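Local coordinates for protein fasciclin-1 (Drosophila melanogaster, PDB 1O70) that serves as a neural cell adhesion molecule, this chain being the extracellular piece that holds its third and fourth FAS1 domains, at residues Arg193-Thr207 with Thr296-Leu308. Numbering follows the deposited sequence.
Sequences RFTYFVPRDKGWQKT and TNGIIHVIDYPLL. With SO4 (sulfate ion), chain C.
Pro306 juts from the 296-308 segment into a hollow walled by Pro199, Trp204 and Thr207, just beyond the ends of two neighbouring parallel strands in the fourth FAS1 domain. These strands, 193-199 and 298-303, are first and last in chain order yet neighbours within the domain's mixed sheet, flanked by 235-238 and 284-295, and seven backbone hydrogen bonds join the segments from Phe194 to Arg200. The proline's fit is documented on three sides: CB of Pro306 stands 3.5 Å from CG of Pro199, makes a CH-pi contact over the six-membered ring of Trp204, 22° off the ring normal, and its neighbour CG lies 3.3 Å from OG1 of Thr207. Trp204 NE1 is held from outside by Thr174.

Gly203 supplies a second hollow: Asp304 O sits against its bare CA, and a CB here would probably point at that oxygen. At the backbone angles of Gly298, a CB would probably jam against the carbonyl O of Asn297. Along the sheet, the methyl CG2 of Thr195 meets the edge of the His301 imidazole, 3.7 Å from CD2, while Phe197 lies alongside that ring with planes 34° apart. On the opposite face of the sheet, CG2 of Val198 lies 3.7 Å from CG2 of Ile300.

Arg200, at the N-cap of helix 201-210, has CG between the backbone N and the carbonyl carbon, and a bend at chi3 brings the guanidinium beside a sulfate, probably from the crystallisation liquor. NE donates to sulfate O2, and NH1 reaches OD2 of Asp304 at 3.7 Å, a long salt bridge, with the guanidinium and carboxylate nearly coplanar. An alanine here is likely to leave the Asp304 carboxylate without this mate and the sulfate less firmly held. Sulfate O2 also accepts a nearly straight bond (175°) from Lys202 N, 2.9 Å away.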
# COMPACT_ATOMS: atom_id res chain seq x y z
N ARG A 193 -6.18 15.32 6.24
CA ARG A 193 -5.36 14.12 6.21
C ARG A 193 -6.26 12.94 6.54
O ARG A 193 -6.87 12.89 7.61
CB ARG A 193 -4.20 14.23 7.20
CG ARG A 193 -3.05 15.07 6.67
CD ARG A 193 -2.41 14.42 5.45
NE ARG A 193 -1.40 15.26 4.81
CZ ARG A 193 -1.68 16.30 4.03
NH1 ARG A 193 -2.94 16.64 3.79
NH2 ARG A 193 -0.69 17.00 3.47
N PHE A 194 -6.37 12.00 5.61
CA PHE A 194 -7.22 10.84 5.81
C PHE A 194 -6.48 9.56 6.10
O PHE A 194 -5.40 9.30 5.57
CB PHE A 194 -8.10 10.58 4.59
CG PHE A 194 -8.85 11.77 4.10
CD1 PHE A 194 -8.24 12.67 3.24
CD2 PHE A 194 -10.18 11.95 4.44
CE1 PHE A 194 -8.95 13.74 2.70
CE2 PHE A 194 -10.91 13.01 3.90
CZ PHE A 194 -10.29 13.91 3.03
N THR A 195 -7.09 8.75 6.96
CA THR A 195 -6.56 7.43 7.29
C THR A 195 -7.74 6.52 6.97
O THR A 195 -8.65 6.34 7.79
CB THR A 195 -6.21 7.34 8.77
OG1 THR A 195 -5.12 8.23 9.05
CG2 THR A 195 -5.78 5.94 9.12
N TYR A 196 -7.74 5.98 5.76
CA TYR A 196 -8.82 5.13 5.28
C TYR A 196 -8.52 3.64 5.42
O TYR A 196 -7.57 3.12 4.83
CB TYR A 196 -9.11 5.47 3.81
CG TYR A 196 -10.49 5.09 3.28
CD1 TYR A 196 -10.80 5.26 1.93
CD2 TYR A 196 -11.47 4.55 4.12
CE1 TYR A 196 -12.04 4.89 1.41
CE2 TYR A 196 -12.72 4.18 3.61
CZ TYR A 196 -13.00 4.35 2.26
OH TYR A 196 -14.22 3.94 1.75
N PHE A 197 -9.34 2.95 6.23
CA PHE A 197 -9.19 1.52 6.41
C PHE A 197 -10.05 0.92 5.32
O PHE A 197 -11.27 0.83 5.46
CB PHE A 197 -9.69 1.08 7.79
CG PHE A 197 -8.90 1.65 8.92
CD1 PHE A 197 -9.17 2.93 9.38
CD2 PHE A 197 -7.83 0.94 9.47
CE1 PHE A 197 -8.39 3.52 10.37
CE2 PHE A 197 -7.04 1.52 10.47
CZ PHE A 197 -7.31 2.81 10.91
N VAL A 198 -9.39 0.53 4.24
CA VAL A 198 -10.06 -0.01 3.07
C VAL A 198 -10.18 -1.53 2.95
O VAL A 198 -9.18 -2.23 2.82
CB VAL A 198 -9.37 0.46 1.78
CG1 VAL A 198 -10.08 -0.12 0.59
CG2 VAL A 198 -9.35 1.97 1.72
N PRO A 199 -11.41 -2.06 3.00
CA PRO A 199 -11.54 -3.51 2.87
C PRO A 199 -11.17 -3.90 1.42
O PRO A 199 -11.57 -3.22 0.48
CB PRO A 199 -13.03 -3.75 3.16
CG PRO A 199 -13.38 -2.60 4.09
CD PRO A 199 -12.67 -1.44 3.44
N ARG A 200 -10.39 -4.96 1.25
CA ARG A 200 -9.99 -5.39 -0.08
C ARG A 200 -11.17 -6.10 -0.74
O ARG A 200 -12.15 -6.43 -0.07
CB ARG A 200 -8.82 -6.37 0.01
CG ARG A 200 -9.16 -7.61 0.80
CD ARG A 200 -7.94 -8.45 1.09
NE ARG A 200 -7.33 -8.95 -0.13
CZ ARG A 200 -6.43 -9.93 -0.17
NH1 ARG A 200 -6.04 -10.51 0.96
NH2 ARG A 200 -5.93 -10.32 -1.33
N ASP A 201 -11.10 -6.32 -2.05
CA ASP A 201 -12.18 -6.99 -2.75
C ASP A 201 -12.56 -8.33 -2.09
O ASP A 201 -13.74 -8.58 -1.82
CB ASP A 201 -11.81 -7.22 -4.22
CG ASP A 201 -12.09 -5.99 -5.10
OD1 ASP A 201 -12.35 -4.88 -4.56
OD2 ASP A 201 -12.05 -6.14 -6.35
N LYS A 202 -11.56 -9.17 -1.81
CA LYS A 202 -11.79 -10.47 -1.17
C LYS A 202 -12.64 -10.28 0.10
O LYS A 202 -13.48 -11.12 0.43
CB LYS A 202 -10.46 -11.14 -0.80
CG LYS A 202 -10.59 -12.61 -0.41
CD LYS A 202 -9.29 -13.17 0.18
CE LYS A 202 -8.07 -12.92 -0.71
NZ LYS A 202 -8.08 -13.64 -2.01
N GLY A 203 -12.41 -9.17 0.80
CA GLY A 203 -13.16 -8.86 1.99
C GLY A 203 -14.64 -8.66 1.68
O GLY A 203 -15.48 -9.25 2.36
N TRP A 204 -14.97 -7.84 0.68
CA TRP A 204 -16.38 -7.64 0.35
C TRP A 204 -16.98 -8.94 -0.20
O TRP A 204 -18.16 -9.21 0.01
CB TRP A 204 -16.57 -6.51 -0.68
CG TRP A 204 -16.37 -5.14 -0.08
CD1 TRP A 204 -15.38 -4.25 -0.39
CD2 TRP A 204 -17.15 -4.52 0.97
NE1 TRP A 204 -15.49 -3.13 0.40
CE2 TRP A 204 -16.55 -3.26 1.23
CE3 TRP A 204 -18.28 -4.90 1.72
CZ2 TRP A 204 -17.05 -2.38 2.20
CZ3 TRP A 204 -18.78 -4.02 2.69
CH2 TRP A 204 -18.16 -2.77 2.92
N GLN A 205 -16.17 -9.75 -0.90
CA GLN A 205 -16.69 -11.01 -1.45
C GLN A 205 -17.09 -11.91 -0.30
O GLN A 205 -18.09 -12.62 -0.36
CB GLN A 205 -15.63 -11.69 -2.33
CG GLN A 205 -15.28 -10.90 -3.58
CD GLN A 205 -13.98 -11.35 -4.23
OE1 GLN A 205 -13.36 -10.60 -4.99
NE2 GLN A 205 -13.56 -12.58 -3.95
N LYS A 206 -16.29 -11.88 0.77
CA LYS A 206 -16.60 -12.69 1.93
C LYS A 206 -17.91 -12.20 2.56
O LYS A 206 -18.74 -13.00 3.00
CB LYS A 206 -15.48 -12.60 2.95
CG LYS A 206 -14.25 -13.37 2.53
CD LYS A 206 -13.15 -13.18 3.55
CE LYS A 206 -11.91 -13.98 3.18
NZ LYS A 206 -10.80 -13.74 4.16
N THR A 207 -18.09 -10.88 2.57
CA THR A 207 -19.29 -10.27 3.12
C THR A 207 -20.50 -10.68 2.28
O THR A 207 -21.62 -10.79 2.80
CB THR A 207 -19.16 -8.74 3.13
OG1 THR A 207 -18.07 -8.38 3.98
CG2 THR A 207 -20.43 -8.09 3.62
N THR A 296 -0.69 11.14 -0.79
CA THR A 296 -0.28 12.53 -0.68
C THR A 296 -1.07 13.30 0.37
O THR A 296 -0.56 14.26 0.96
CB THR A 296 -0.39 13.24 -2.04
OG1 THR A 296 -1.73 13.14 -2.53
CG2 THR A 296 0.56 12.60 -3.05
N ASN A 297 -2.30 12.87 0.63
CA ASN A 297 -3.15 13.53 1.61
C ASN A 297 -3.60 12.54 2.66
O ASN A 297 -4.72 12.64 3.18
CB ASN A 297 -4.38 14.12 0.92
CG ASN A 297 -5.19 13.07 0.22
OD1 ASN A 297 -4.71 11.98 -0.05
ND2 ASN A 297 -6.44 13.40 -0.08
N GLY A 298 -2.76 11.57 2.99
CA GLY A 298 -3.15 10.60 3.99
C GLY A 298 -2.53 9.23 3.82
O GLY A 298 -1.52 9.07 3.14
N ILE A 299 -3.14 8.23 4.45
CA ILE A 299 -2.64 6.88 4.38
C ILE A 299 -3.81 5.91 4.31
O ILE A 299 -4.87 6.17 4.88
CB ILE A 299 -1.79 6.56 5.64
CG1 ILE A 299 -1.04 5.23 5.46
CG2 ILE A 299 -2.69 6.45 6.85
CD1 ILE A 299 -0.08 4.95 6.58
N ILE A 300 -3.61 4.81 3.60
CA ILE A 300 -4.64 3.78 3.47
C ILE A 300 -4.16 2.46 4.06
O ILE A 300 -3.01 2.07 3.86
CB ILE A 300 -4.96 3.53 2.00
CG1 ILE A 300 -5.83 4.66 1.45
CG2 ILE A 300 -5.62 2.15 1.84
CD1 ILE A 300 -6.16 4.48 -0.03
N HIS A 301 -5.02 1.77 4.79
CA HIS A 301 -4.65 0.46 5.36
C HIS A 301 -5.63 -0.57 4.80
O HIS A 301 -6.82 -0.56 5.13
CB HIS A 301 -4.75 0.47 6.88
CG HIS A 301 -3.91 1.53 7.54
ND1 HIS A 301 -2.53 1.46 7.58
CD2 HIS A 301 -4.25 2.67 8.18
CE1 HIS A 301 -2.06 2.51 8.22
NE2 HIS A 301 -3.09 3.26 8.60
N VAL A 302 -5.14 -1.47 3.96
CA VAL A 302 -6.03 -2.47 3.37
C VAL A 302 -6.33 -3.57 4.37
O VAL A 302 -5.43 -4.27 4.84
CB VAL A 302 -5.44 -3.08 2.10
CG1 VAL A 302 -6.42 -4.08 1.53
CG2 VAL A 302 -5.16 -1.98 1.08
N ILE A 303 -7.60 -3.74 4.69
CA ILE A 303 -7.98 -4.76 5.65
C ILE A 303 -8.64 -5.98 5.03
O ILE A 303 -9.10 -5.93 3.89
CB ILE A 303 -8.84 -4.14 6.76
CG1 ILE A 303 -10.15 -3.61 6.21
CG2 ILE A 303 -8.05 -2.99 7.40
CD1 ILE A 303 -11.04 -2.98 7.27
N ASP A 304 -8.67 -7.08 5.77
CA ASP A 304 -9.22 -8.35 5.30
C ASP A 304 -10.73 -8.43 5.27
O ASP A 304 -11.31 -9.20 4.49
CB ASP A 304 -8.71 -9.51 6.16
CG ASP A 304 -7.38 -10.05 5.70
OD1 ASP A 304 -6.68 -10.66 6.54
OD2 ASP A 304 -7.03 -9.92 4.50
N TYR A 305 -11.38 -7.66 6.13
CA TYR A 305 -12.83 -7.68 6.24
C TYR A 305 -13.28 -6.30 6.70
O TYR A 305 -12.61 -5.65 7.50
CB TYR A 305 -13.24 -8.74 7.26
CG TYR A 305 -14.70 -9.14 7.23
CD1 TYR A 305 -15.20 -9.98 6.22
CD2 TYR A 305 -15.61 -8.66 8.19
CE1 TYR A 305 -16.55 -10.33 6.17
CE2 TYR A 305 -16.97 -9.00 8.15
CZ TYR A 305 -17.43 -9.84 7.13
OH TYR A 305 -18.76 -10.16 7.06
N PRO A 306 -14.42 -5.84 6.19
CA PRO A 306 -14.96 -4.52 6.56
C PRO A 306 -15.47 -4.44 8.00
O PRO A 306 -15.90 -5.45 8.55
CB PRO A 306 -16.07 -4.31 5.53
CG PRO A 306 -16.56 -5.71 5.30
CD PRO A 306 -15.29 -6.50 5.21
N LEU A 307 -15.38 -3.27 8.61
CA LEU A 307 -15.87 -3.09 9.97
C LEU A 307 -17.39 -3.20 9.91
O LEU A 307 -18.08 -2.19 9.74
CB LEU A 307 -15.46 -1.72 10.50
CG LEU A 307 -13.95 -1.51 10.54
CD1 LEU A 307 -13.63 -0.07 10.87
CD2 LEU A 307 -13.33 -2.45 11.57
N LEU A 308 -17.91 -4.42 10.03
CA LEU A 308 -19.35 -4.64 9.95
C LEU A 308 -19.85 -5.72 10.90
O LEU A 308 -19.23 -6.78 11.03
CB LEU A 308 -19.72 -5.00 8.51
CG LEU A 308 -21.17 -4.79 8.04
CD1 LEU A 308 -21.53 -3.32 8.12
CD2 LEU A 308 -21.32 -5.29 6.61
S SO4 C . -8.28 -9.16 -3.81
O1 SO4 C . -7.88 -8.10 -4.73
O2 SO4 C . -8.81 -8.55 -2.59
O3 SO4 C . -9.31 -10.01 -4.41
O4 SO4 C . -7.09 -9.97 -3.49
O HOH W 1 -9.94 -11.33 2.77